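Nrps/pks (Streptomyces albus, PDB 4OPF) is a ketosynthase domain of the oxazolomycin polyketide assembly line, probably one that holds or passes on the growing chain rather than extending it. Local coordinates at residues A[291-296]-A[343-348]; A[392-397]-A[402-407]; A[17-22]-A[329-334]; A[313-316]-A[321-324]. All coordinates share one frame; numbering follows the deposited sequence.

Contact 1 of 4, residues A[291-296]-A[343-348]; sequences YIETNA and VIKTVL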
loop_
_atom_site.group_PDB
_atom_site.type_symbol
_atom_site.label_atom_id
_atom_site.label_comp_id
_atom_site.label_asym_id
_atom_site.label_seq_id
_atom_site.Cartn_x
_atom_site.Cartn_y
_atom_site.Cartn_z
ATOM N N TYR A 291 24.790 3.113 -13.578
ATOM C CA TYR A 291 24.971 1.989 -12.679
ATOM C C TYR A 291 23.612 1.408 -12.303
ATOM O O TYR A 291 22.673 2.156 -12.075
ATOM C CB TYR A 291 25.642 2.482 -11.405
ATOM C CG TYR A 291 25.973 1.400 -10.396
ATOM C CD1 TYR A 291 27.156 0.722 -10.488
ATOM C CD2 TYR A 291 25.083 1.041 -9.366
ATOM C CE1 TYR A 291 27.512 -0.258 -9.599
ATOM C CE2 TYR A 291 25.415 0.020 -8.467
ATOM C CZ TYR A 291 26.636 -0.601 -8.572
ATOM O OH TYR A 291 27.062 -1.592 -7.705
ATOM N N ILE A 292 23.510 0.088 -12.250
ATOM C CA ILE A 292 22.334 -0.604 -11.783
ATOM C C ILE A 292 22.725 -1.570 -10.647
ATOM O O ILE A 292 23.558 -2.462 -10.830
ATOM C CB ILE A 292 21.709 -1.398 -12.908
ATOM C CG1 ILE A 292 21.393 -0.435 -14.073
ATOM C CG2 ILE A 292 20.466 -2.124 -12.472
ATOM C CD1 ILE A 292 20.807 -1.124 -15.237
ATOM N N GLU A 293 22.121 -1.359 -9.488
ATOM C CA GLU A 293 22.067 -2.351 -8.432
ATOM C C GLU A 293 20.996 -3.393 -8.837
ATOM O O GLU A 293 19.797 -3.159 -8.738
ATOM C CB GLU A 293 21.742 -1.681 -7.109
ATOM C CG GLU A 293 21.390 -2.626 -5.926
ATOM C CD GLU A 293 22.578 -3.375 -5.323
ATOM O OE1 GLU A 293 23.746 -3.003 -5.688
ATOM O OE2 GLU A 293 22.347 -4.341 -4.488
ATOM N N THR A 294 21.465 -4.557 -9.245
ATOM C CA THR A 294 20.674 -5.577 -9.872
ATOM C C THR A 294 19.883 -6.358 -8.812
ATOM O O THR A 294 20.201 -6.343 -7.637
ATOM C CB THR A 294 21.568 -6.600 -10.617
ATOM O OG1 THR A 294 22.473 -7.230 -9.686
ATOM C CG2 THR A 294 22.376 -5.932 -11.696
ATOM N N ASN A 295 18.887 -7.088 -9.275
ATOM C CA ASN A 295 18.146 -8.007 -8.448
ATOM C C ASN A 295 19.001 -9.118 -7.901
ATOM O O ASN A 295 18.941 -9.442 -6.725
ATOM C CB ASN A 295 17.015 -8.612 -9.222
ATOM C CG ASN A 295 16.163 -9.496 -8.349
ATOM O OD1 ASN A 295 15.715 -9.082 -7.298
ATOM N ND2 ASN A 295 16.005 -10.742 -8.747
ATOM N N ALA A 296 19.790 -9.715 -8.768
ATOM C CA ALA A 296 20.797 -10.666 -8.350
ATOM C C ALA A 296 20.215 -11.839 -7.607
ATOM O O ALA A 296 20.511 -12.090 -6.453
ATOM C CB ALA A 296 21.877 -9.963 -7.529
ATOM N N VAL A 343 18.928 0.600 -2.146
ATOM C CA VAL A 343 18.685 1.998 -2.346
ATOM C C VAL A 343 19.692 2.819 -1.564
ATOM O O VAL A 343 20.227 3.771 -2.090
ATOM C CB VAL A 343 17.230 2.357 -1.963
ATOM C CG1 VAL A 343 17.019 3.857 -1.831
ATOM C CG2 VAL A 343 16.272 1.795 -3.027
ATOM N N ILE A 344 19.983 2.440 -0.329
ATOM C CA ILE A 344 20.935 3.207 0.506
ATOM C C ILE A 344 22.363 3.150 -0.108
ATOM O O ILE A 344 23.040 4.182 -0.201
ATOM C CB ILE A 344 20.917 2.721 1.973
ATOM C CG1 ILE A 344 19.568 3.159 2.606
ATOM C CG2 ILE A 344 22.092 3.266 2.777
ATOM C CD1 ILE A 344 19.324 2.628 3.992
ATOM N N LYS A 345 22.763 1.977 -0.571
ATOM C CA LYS A 345 24.027 1.818 -1.289
ATOM C C LYS A 345 24.145 2.785 -2.463
ATOM O O LYS A 345 25.116 3.505 -2.607
ATOM C CB LYS A 345 24.208 0.389 -1.818
ATOM C CG LYS A 345 25.261 0.293 -2.933
ATOM C CD LYS A 345 25.503 -1.153 -3.332
ATOM C CE LYS A 345 26.183 -1.228 -4.676
ATOM N NZ LYS A 345 26.354 -2.671 -5.055
ATOM N N THR A 346 23.141 2.784 -3.297
ATOM C CA THR A 346 23.121 3.661 -4.460
ATOM C C THR A 346 23.101 5.135 -4.092
ATOM O O THR A 346 23.761 5.902 -4.757
ATOM C CB THR A 346 21.895 3.339 -5.306
ATOM O OG1 THR A 346 22.005 1.977 -5.710
ATOM C CG2 THR A 346 21.896 4.141 -6.524
ATOM N N VAL A 347 22.350 5.531 -3.040
ATOM C CA VAL A 347 22.343 6.900 -2.599
ATOM C C VAL A 347 23.726 7.266 -2.121
ATOM O O VAL A 347 24.227 8.325 -2.428
ATOM C CB VAL A 347 21.306 7.152 -1.474
ATOM C CG1 VAL A 347 21.556 8.510 -0.818
ATOM C CG2 VAL A 347 19.882 6.989 -2.036
ATOM N N LEU A 348 24.359 6.391 -1.373
ATOM C CA LEU A 348 25.710 6.675 -0.919
ATOM C C LEU A 348 26.735 6.794 -2.081
ATOM O O LEU A 348 27.633 7.658 -2.062
ATOM C CB LEU A 348 26.154 5.605 0.064
ATOM C CG LEU A 348 25.444 5.633 1.405
ATOM C CD1 LEU A 348 25.846 4.410 2.213
ATOM C CD2 LEU A 348 25.844 6.878 2.168
#
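Lys345 NZ is held by two side-chain oxygens of one strand: it donates to Glu293 OE1 at 2.7 Å, a hydrogen bond within a salt bridge, and to Tyr291 OH at 2.9 Å. The ammonium comes to OE1 from the syn side of the carboxylate, 17° out of its plane. Lysine suits the place because its length is needed: with CG anti to the backbone N (chi1 161°) and the rest of the chain extended, it reaches from the helix to the strand and crosses both partners at about a right angle. Its CE also comes close, 3.2 Å from Tyr291 OH, and approaches the phenol ring obliquely. Glu293, by contrast, is bent at chi2, which brings its carboxylate round to the ammonium.

Tyr291 and Glu293 can share one partner because they are alternate residues of strand 291-293 and point to the same side, while Ile292 turns the other way, toward helix 300-314. On this side helix 338-352 packs over the sheet, its local axis 9.4 Å from that of the strand and running nearly antiparallel at 156°, consistent with the layered helices and sheets of the thiolase fold. All four touching residues are buried, so the lysine charge is probably stabilised chiefly by the carboxylate, with the phenol as a neutral second acceptor. The other carboxylate oxygen, Glu293 OE2, accepts from Val327 N, which probably limits how the carboxylate can turn. Thr346 OG1 bonds back to Gly342 O, one turn earlier in its own helix, and sits 3.9 Å from Glu293 CB.

Contact 2 of 4, residues A[392-397]-A[402-407]; sequences AVSSFA and NAHAVL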
loop_
_atom_site.group_PDB
_atom_site.type_symbol
_atom_site.label_atom_id
_atom_site.label_comp_id
_atom_site.label_asym_id
_atom_site.label_seq_id
_atom_site.Cartn_x
_atom_site.Cartn_y
_atom_site.Cartn_z
ATOM N N ALA A 392 20.123 3.039 -10.901
ATOM C CA ALA A 392 18.857 2.357 -10.729
ATOM C C ALA A 392 19.025 1.151 -9.810
ATOM O O ALA A 392 20.157 0.664 -9.577
ATOM C CB ALA A 392 18.278 1.922 -12.038
ATOM N N VAL A 393 17.893 0.704 -9.261
ATOM C CA VAL A 393 17.818 -0.377 -8.302
ATOM C C VAL A 393 16.636 -1.233 -8.647
ATOM O O VAL A 393 15.560 -0.745 -8.861
ATOM C CB VAL A 393 17.620 0.128 -6.886
ATOM C CG1 VAL A 393 17.720 -1.047 -5.898
ATOM C CG2 VAL A 393 18.699 1.097 -6.491
ATOM N N SER A 394 16.837 -2.538 -8.686
ATOM C CA SER A 394 15.819 -3.475 -9.029
ATOM C C SER A 394 15.557 -4.408 -7.899
ATOM O O SER A 394 16.482 -4.837 -7.213
ATOM C CB SER A 394 16.291 -4.332 -10.175
ATOM O OG SER A 394 16.321 -3.559 -11.359
ATOM N N SER A 395 14.308 -4.828 -7.777
ATOM C CA SER A 395 13.973 -5.937 -6.918
ATOM C C SER A 395 12.835 -6.743 -7.503
ATOM O O SER A 395 11.749 -6.216 -7.661
ATOM C CB SER A 395 13.573 -5.369 -5.544
ATOM O OG SER A 395 13.416 -6.430 -4.641
ATOM N N PHE A 396 13.080 -8.011 -7.841
ATOM C CA PHE A 396 12.148 -8.851 -8.534
ATOM C C PHE A 396 11.942 -10.053 -7.626
ATOM O O PHE A 396 12.827 -10.861 -7.459
ATOM C CB PHE A 396 12.696 -9.319 -9.847
ATOM C CG PHE A 396 13.200 -8.247 -10.775
ATOM C CD1 PHE A 396 12.670 -6.979 -10.818
ATOM C CD2 PHE A 396 14.194 -8.554 -11.652
ATOM C CE1 PHE A 396 13.119 -6.045 -11.726
ATOM C CE2 PHE A 396 14.660 -7.639 -12.544
ATOM C CZ PHE A 396 14.141 -6.383 -12.592
ATOM N N ALA A 397 10.799 -10.126 -6.971
ATOM C CA ALA A 397 10.530 -11.109 -5.939
ATOM C C ALA A 397 9.900 -12.344 -6.516
ATOM O O ALA A 397 9.107 -12.266 -7.420
ATOM C CB ALA A 397 9.614 -10.488 -4.907
ATOM N N ASN A 402 7.569 -7.080 -9.027
ATOM C CA ASN A 402 8.774 -6.457 -9.440
ATOM C C ASN A 402 8.727 -4.974 -9.203
ATOM O O ASN A 402 7.660 -4.327 -9.350
ATOM C CB ASN A 402 8.971 -6.649 -10.938
ATOM C CG ASN A 402 8.827 -8.067 -11.359
ATOM O OD1 ASN A 402 9.582 -8.925 -10.935
ATOM N ND2 ASN A 402 7.864 -8.336 -12.201
ATOM N N ALA A 403 9.893 -4.405 -8.913
ATOM C CA ALA A 403 10.016 -3.002 -8.693
ATOM C C ALA A 403 11.341 -2.498 -9.214
ATOM O O ALA A 403 12.327 -3.242 -9.165
ATOM C CB ALA A 403 9.898 -2.721 -7.219
ATOM N N HIS A 404 11.370 -1.238 -9.656
ATOM C CA HIS A 404 12.584 -0.646 -10.176
ATOM C C HIS A 404 12.548 0.844 -9.938
ATOM O O HIS A 404 11.548 1.503 -10.181
ATOM C CB HIS A 404 12.673 -0.950 -11.682
ATOM C CG HIS A 404 13.971 -0.575 -12.343
ATOM N ND1 HIS A 404 15.112 -1.348 -12.258
ATOM C CD2 HIS A 404 14.277 0.443 -13.188
ATOM C CE1 HIS A 404 16.076 -0.780 -12.964
ATOM N NE2 HIS A 404 15.586 0.283 -13.570
ATOM N N ALA A 405 13.643 1.388 -9.428
ATOM C CA ALA A 405 13.718 2.793 -9.089
ATOM C C ALA A 405 14.928 3.412 -9.771
ATOM O O ALA A 405 15.989 2.769 -9.862
ATOM C CB ALA A 405 13.829 2.955 -7.585
ATOM N N VAL A 406 14.773 4.663 -10.188
ATOM C CA VAL A 406 15.819 5.471 -10.810
ATOM C C VAL A 406 16.116 6.673 -9.920
ATOM O O VAL A 406 15.218 7.414 -9.566
ATOM C CB VAL A 406 15.380 5.949 -12.210
ATOM C CG1 VAL A 406 16.440 6.810 -12.859
ATOM C CG2 VAL A 406 15.114 4.753 -13.104
ATOM N N LEU A 407 17.394 6.844 -9.562
ATOM C CA LEU A 407 17.885 7.873 -8.669
ATOM C C LEU A 407 19.022 8.719 -9.296
ATOM O O LEU A 407 19.774 8.212 -10.157
ATOM C CB LEU A 407 18.388 7.184 -7.438
ATOM C CG LEU A 407 17.331 6.418 -6.656
ATOM C CD1 LEU A 407 17.888 5.115 -6.188
ATOM C CD2 LEU A 407 16.974 7.272 -5.453
HETATM O O HOH W 1 9.277 -11.540 -9.970
#
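Ser394 OG and His404 ND1 share a hydrogen bond of 2.7 Å, the hydroxyl lying at the edge of the imidazole near its plane. The ring is brought over the neighbouring strand by chi1 of -172°, and Ala392 CB, small enough to fit, approaches His404 NE2 obliquely at 3.5 Å. On the same face the Phe396 ring and Asn402 amide stand almost perpendicular (88°), with Asn402 OD1 3.3 Å from Phe396 CB; the amide nitrogen bonds to Asn255 and Asp257.

In this antiparallel beta hairpin Ser394 pairs with His404 and Phe396 with Asn402, both non-hydrogen-bonded, while Ala392, paired with Val406, lies diagonal to the imidazole. The alternating hydrogen-bonded pairs, Val393-Ala405 and Ser395-Ala403, make four N-H to O bonds of 2.9 Å. His404 NE2 bonds to Tyr314 OH, and a leucine in place of His404 would probably leave that hydroxyl and Ser394 OG without their ring partner. Ser395 OG bonds weakly to Cys160 O, of the family's TACSS motif cysteine, so this end borders the probable active site.

Strand 291-293 extends the sheet beyond 390-396, and strand 247-256 beyond 401-408. Helices 268-282 and 300-314 cover the face bearing His404 and Phe396, while Val393 CG2 meets Leu407 CD1 on the side of helix 338-352.

Contact 3 of 4, residues A[17-22]-A[329-334]; sequences RFPGAP and PNIGHP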
loop_
_atom_site.group_PDB
_atom_site.type_symbol
_atom_site.label_atom_id
_atom_site.label_comp_id
_atom_site.label_asym_id
_atom_site.label_seq_id
_atom_site.Cartn_x
_atom_site.Cartn_y
_atom_site.Cartn_z
ATOM N N ARG A 17 21.403 -0.020 9.289
ATOM C CA ARG A 17 22.247 -0.933 10.016
ATOM C C ARG A 17 22.217 -2.241 9.274
ATOM O O ARG A 17 21.155 -2.723 8.979
ATOM C CB ARG A 17 21.645 -1.109 11.417
ATOM C CG ARG A 17 22.579 -1.663 12.402
ATOM C CD ARG A 17 22.039 -1.750 13.832
ATOM N NE ARG A 17 21.281 -0.555 14.223
ATOM C CZ ARG A 17 20.796 -0.342 15.471
ATOM N NH1 ARG A 17 20.109 0.757 15.747
ATOM N NH2 ARG A 17 21.019 -1.239 16.454
ATOM N N PHE A 18 23.379 -2.817 8.960
ATOM C CA PHE A 18 23.470 -4.049 8.170
ATOM C C PHE A 18 24.596 -4.903 8.713
ATOM O O PHE A 18 25.396 -4.430 9.501
ATOM C CB PHE A 18 23.730 -3.678 6.699
ATOM C CG PHE A 18 22.627 -2.872 6.088
ATOM C CD1 PHE A 18 21.444 -3.469 5.749
ATOM C CD2 PHE A 18 22.757 -1.518 5.923
ATOM C CE1 PHE A 18 20.388 -2.725 5.232
ATOM C CE2 PHE A 18 21.721 -0.767 5.406
ATOM C CZ PHE A 18 20.516 -1.371 5.062
ATOM N N PRO A 19 24.643 -6.187 8.345
ATOM C CA PRO A 19 25.736 -7.023 8.842
ATOM C C PRO A 19 27.083 -6.386 8.549
ATOM O O PRO A 19 27.286 -5.863 7.477
ATOM C CB PRO A 19 25.537 -8.342 8.087
ATOM C CG PRO A 19 24.068 -8.362 7.784
ATOM C CD PRO A 19 23.706 -6.940 7.499
ATOM N N GLY A 20 27.949 -6.354 9.528
ATOM C CA GLY A 20 29.259 -5.738 9.424
ATOM C C GLY A 20 29.199 -4.225 9.390
ATOM O O GLY A 20 30.225 -3.589 9.201
ATOM N N ALA A 21 28.015 -3.613 9.589
ATOM C CA ALA A 21 27.888 -2.157 9.418
ATOM C C ALA A 21 26.862 -1.525 10.366
ATOM O O ALA A 21 25.715 -1.362 9.971
ATOM C CB ALA A 21 27.506 -1.869 7.968
ATOM N N PRO A 22 27.281 -1.127 11.585
ATOM C CA PRO A 22 26.367 -0.559 12.576
ATOM C C PRO A 22 25.738 0.783 12.253
ATOM O O PRO A 22 24.791 1.165 12.919
ATOM C CB PRO A 22 27.248 -0.371 13.842
ATOM C CG PRO A 22 28.476 -1.201 13.598
ATOM C CD PRO A 22 28.665 -1.223 12.110
ATOM N N PRO A 329 26.584 -10.146 -2.155
ATOM C CA PRO A 329 27.835 -10.799 -1.752
ATOM C C PRO A 329 28.489 -10.115 -0.541
ATOM O O PRO A 329 29.245 -10.755 0.158
ATOM C CB PRO A 329 28.720 -10.649 -2.989
ATOM C CG PRO A 329 27.750 -10.474 -4.108
ATOM C CD PRO A 329 26.671 -9.608 -3.512
ATOM N N ASN A 330 28.179 -8.843 -0.267
ATOM C CA ASN A 330 28.732 -8.148 0.873
ATOM C C ASN A 330 27.972 -8.438 2.179
ATOM O O ASN A 330 28.592 -8.528 3.225
ATOM C CB ASN A 330 28.680 -6.642 0.675
ATOM C CG ASN A 330 29.353 -6.171 -0.619
ATOM O OD1 ASN A 330 28.782 -6.253 -1.725
ATOM N ND2 ASN A 330 30.529 -5.612 -0.480
ATOM N N ILE A 331 26.643 -8.489 2.137
ATOM C CA ILE A 331 25.860 -8.605 3.371
ATOM C C ILE A 331 24.835 -9.726 3.413
ATOM O O ILE A 331 24.122 -9.833 4.408
ATOM C CB ILE A 331 25.092 -7.324 3.674
ATOM C CG1 ILE A 331 24.057 -7.058 2.613
ATOM C CG2 ILE A 331 26.064 -6.153 3.833
ATOM C CD1 ILE A 331 23.166 -5.843 2.912
ATOM N N GLY A 332 24.812 -10.587 2.396
ATOM C CA GLY A 332 23.799 -11.641 2.242
ATOM C C GLY A 332 22.490 -11.092 1.689
ATOM O O GLY A 332 22.476 -10.017 1.116
ATOM N N HIS A 333 21.383 -11.817 1.894
ATOM C CA HIS A 333 20.075 -11.453 1.375
ATOM C C HIS A 333 19.163 -10.990 2.531
ATOM O O HIS A 333 18.607 -11.819 3.237
ATOM C CB HIS A 333 19.427 -12.657 0.687
ATOM C CG HIS A 333 18.236 -12.299 -0.160
ATOM N ND1 HIS A 333 17.397 -11.242 0.125
ATOM C CD2 HIS A 333 17.732 -12.871 -1.279
ATOM C CE1 HIS A 333 16.445 -11.163 -0.786
ATOM N NE2 HIS A 333 16.626 -12.139 -1.658
ATOM N N PRO A 334 18.996 -9.669 2.728
ATOM C CA PRO A 334 18.198 -9.171 3.868
ATOM C C PRO A 334 16.681 -9.192 3.688
ATOM O O PRO A 334 15.997 -8.392 4.315
ATOM C CB PRO A 334 18.698 -7.733 4.067
ATOM C CG PRO A 334 19.558 -7.409 2.907
ATOM C CD PRO A 334 19.580 -8.577 1.939
#
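The Phe18 ring is met obliquely by the end of Ile331, CD1 of the isoleucine standing 4.1 Å from CD1 of the phenylalanine, while the ring of Tyr27 meets it with the two planes about 30° apart. Beside it the puckered Pro19 ring crosses Ile331 at about a right angle: Pro19 CD is 4.1 Å from Ile331 CB, and Pro19 CG lies 3.7 Å from the carbonyl oxygen Ile331 O. On its second branch Ile331 places CG2 3.9 Å from Pro19 O. A beta-branched side chain suits this spot, since its two arms serve different neighbours. CG1 takes the crowded position between backbone N and carbonyl carbon (chi1 65°), and the extended chi2 carries CD1 on to the aromatic ring.

Phe18 to Ala21 form a type II beta turn, closed by Ala21 N to Phe18 O at 2.7 Å. Proline at its second position fixes the phi required there, and Gly20 at the third supplies the positive phi that glycine adopts easily. On the other side, Ile331 ends helix 328-331, and Gly332, again at positive phi, turns the chain away. Residues 330-333 spell the Asn-Ile-Gly-His motif of polyketide ketosynthases, whose histidine is catalytic in relatives; here His333 touches Cys160. Ala341 of helix 338-352 touches both Phe18 and Ile331, and Leu30 of helix 24-33 also packs on the isoleucine.

Contact 4 of 4, residues A[313-316]-A[321-324]; sequences VYRD and PCSL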
loop_
_atom_site.group_PDB
_atom_site.type_symbol
_atom_site.label_atom_id
_atom_site.label_comp_id
_atom_site.label_asym_id
_atom_site.label_seq_id
_atom_site.Cartn_x
_atom_site.Cartn_y
_atom_site.Cartn_z
ATOM N N VAL A 313 16.484 -3.126 -22.328
ATOM C CA VAL A 313 15.828 -1.921 -21.957
ATOM C C VAL A 313 16.823 -0.749 -21.934
ATOM O O VAL A 313 16.498 0.348 -22.398
ATOM C CB VAL A 313 15.193 -2.032 -20.562
ATOM C CG1 VAL A 313 14.820 -0.654 -20.015
ATOM C CG2 VAL A 313 13.945 -2.888 -20.602
ATOM N N TYR A 314 17.984 -0.964 -21.334
ATOM C CA TYR A 314 18.944 0.121 -21.059
ATOM C C TYR A 314 19.960 0.398 -22.162
ATOM O O TYR A 314 20.433 1.544 -22.288
ATOM C CB TYR A 314 19.706 -0.162 -19.740
ATOM C CG TYR A 314 18.932 0.326 -18.556
ATOM C CD1 TYR A 314 18.963 1.636 -18.251
ATOM C CD2 TYR A 314 18.170 -0.500 -17.782
ATOM C CE1 TYR A 314 18.311 2.130 -17.181
ATOM C CE2 TYR A 314 17.451 -0.012 -16.715
ATOM C CZ TYR A 314 17.537 1.304 -16.412
ATOM O OH TYR A 314 16.831 1.927 -15.429
ATOM N N ARG A 315 20.279 -0.632 -22.936
ATOM C CA ARG A 315 21.341 -0.574 -23.946
ATOM C C ARG A 315 20.953 -1.145 -25.314
ATOM O O ARG A 315 21.771 -1.757 -25.993
ATOM C CB ARG A 315 22.633 -1.239 -23.429
ATOM C CG ARG A 315 23.309 -0.487 -22.262
ATOM C CD ARG A 315 23.644 0.965 -22.577
ATOM N NE ARG A 315 24.335 1.596 -21.461
ATOM C CZ ARG A 315 23.753 2.322 -20.500
ATOM N NH1 ARG A 315 22.464 2.541 -20.470
ATOM N NH2 ARG A 315 24.486 2.824 -19.530
ATOM N N ASP A 316 19.714 -0.921 -25.726
ATOM C CA ASP A 316 19.237 -1.457 -26.990
ATOM C C ASP A 316 19.844 -0.635 -28.106
ATOM O O ASP A 316 19.551 0.528 -28.213
ATOM C CB ASP A 316 17.698 -1.394 -27.038
ATOM C CG ASP A 316 17.144 -2.165 -28.191
ATOM O OD1 ASP A 316 17.949 -2.910 -28.809
ATOM O OD2 ASP A 316 15.955 -1.983 -28.555
ATOM N N PRO A 321 28.911 2.170 -21.781
ATOM C CA PRO A 321 29.081 1.271 -20.643
ATOM C C PRO A 321 27.908 1.330 -19.655
ATOM O O PRO A 321 27.257 2.380 -19.475
ATOM C CB PRO A 321 30.366 1.804 -19.971
ATOM C CG PRO A 321 31.177 2.252 -21.168
ATOM C CD PRO A 321 30.137 2.971 -22.005
ATOM N N CYS A 322 27.589 0.187 -19.073
ATOM C CA CYS A 322 26.622 0.122 -17.974
ATOM C C CYS A 322 27.192 -0.771 -16.893
ATOM O O CYS A 322 27.422 -1.939 -17.132
ATOM C CB CYS A 322 25.267 -0.414 -18.426
ATOM S SG CYS A 322 23.938 -0.216 -17.173
ATOM N N SER A 323 27.410 -0.190 -15.715
ATOM C CA SER A 323 28.028 -0.854 -14.619
ATOM C C SER A 323 27.000 -1.528 -13.684
ATOM O O SER A 323 26.034 -0.910 -13.296
ATOM C CB SER A 323 28.884 0.178 -13.907
ATOM O OG SER A 323 29.641 -0.469 -12.935
ATOM N N LEU A 324 27.165 -2.815 -13.416
ATOM C CA LEU A 324 26.219 -3.612 -12.638
ATOM C C LEU A 324 26.845 -4.033 -11.334
ATOM O O LEU A 324 28.036 -4.365 -11.274
ATOM C CB LEU A 324 25.814 -4.893 -13.372
ATOM C CG LEU A 324 25.276 -4.729 -14.792
ATOM C CD1 LEU A 324 24.686 -6.023 -15.297
ATOM C CD2 LEU A 324 24.218 -3.666 -14.881
#
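Arg315 NH2 donates to the carbonyl oxygen Pro321 O at 2.8 Å in a straight bond, with the oxygen at the edge of the guanidinium and in its plane, although the donor sits 36° out of the carbonyl plane. Arg315 NH1 turns back to Tyr314 O at 2.9 Å, this oxygen too lying in the guanidinium plane. The bend at chi2 (-56°) helps bring the flat group to both carbonyls. Further bonds run from NE to Thr320 O, from NH1 to Ala286 O and from NH2 to Val289 O, five carbonyls in all. Arginine suits the place because it offers five N-H groups in one plane, which these bonds probably hold fixed. Asp287 makes a long, weak ion pair with NE, so the carbonyl oxygens are the main partners.

The remaining contact is packing. Cys322 covers one face of the guanidinium, its CB 3.5 Å from Arg315 NH2 and its SG 3.9 Å above the plane, offset toward the rim; a slim side chain lets the two lie this close. A methionine in place of Arg315 would probably leave the carbonyls of Pro321 and Thr320 without this donor and the chain after the helix less firmly tied.

The contact belongs to the beta-alpha-beta unit of strand 291-293, helix 300-314 and strand 322-325: Arg315 follows the helix, Cys322 begins the last strand, and strands 291-293 and 375-376 flank that strand.

How the contacts relate
Following the chain, contact 3 opens first at 17-22, after strand 9-17, and closes some 300 residues later at 329-334. Contact 1 opens at 291-296 within that span but closes beyond it at 343-348, so the two cross. Contact 4 (313-316 with 321-324) is a short closure nested inside both. Contact 2 follows in series as the hairpin 392-397 with 402-407. Strand 291-293 lies between strands 390-396 and 322-325, which places contacts 1, 2 and 4 on one sheet; Tyr314 at the end of helix 300-314 links contacts 2 and 4 directly. Contact 3 joins the N-terminal loop to the chain leading into helix 338-352, which contact 1 sets against the sheet.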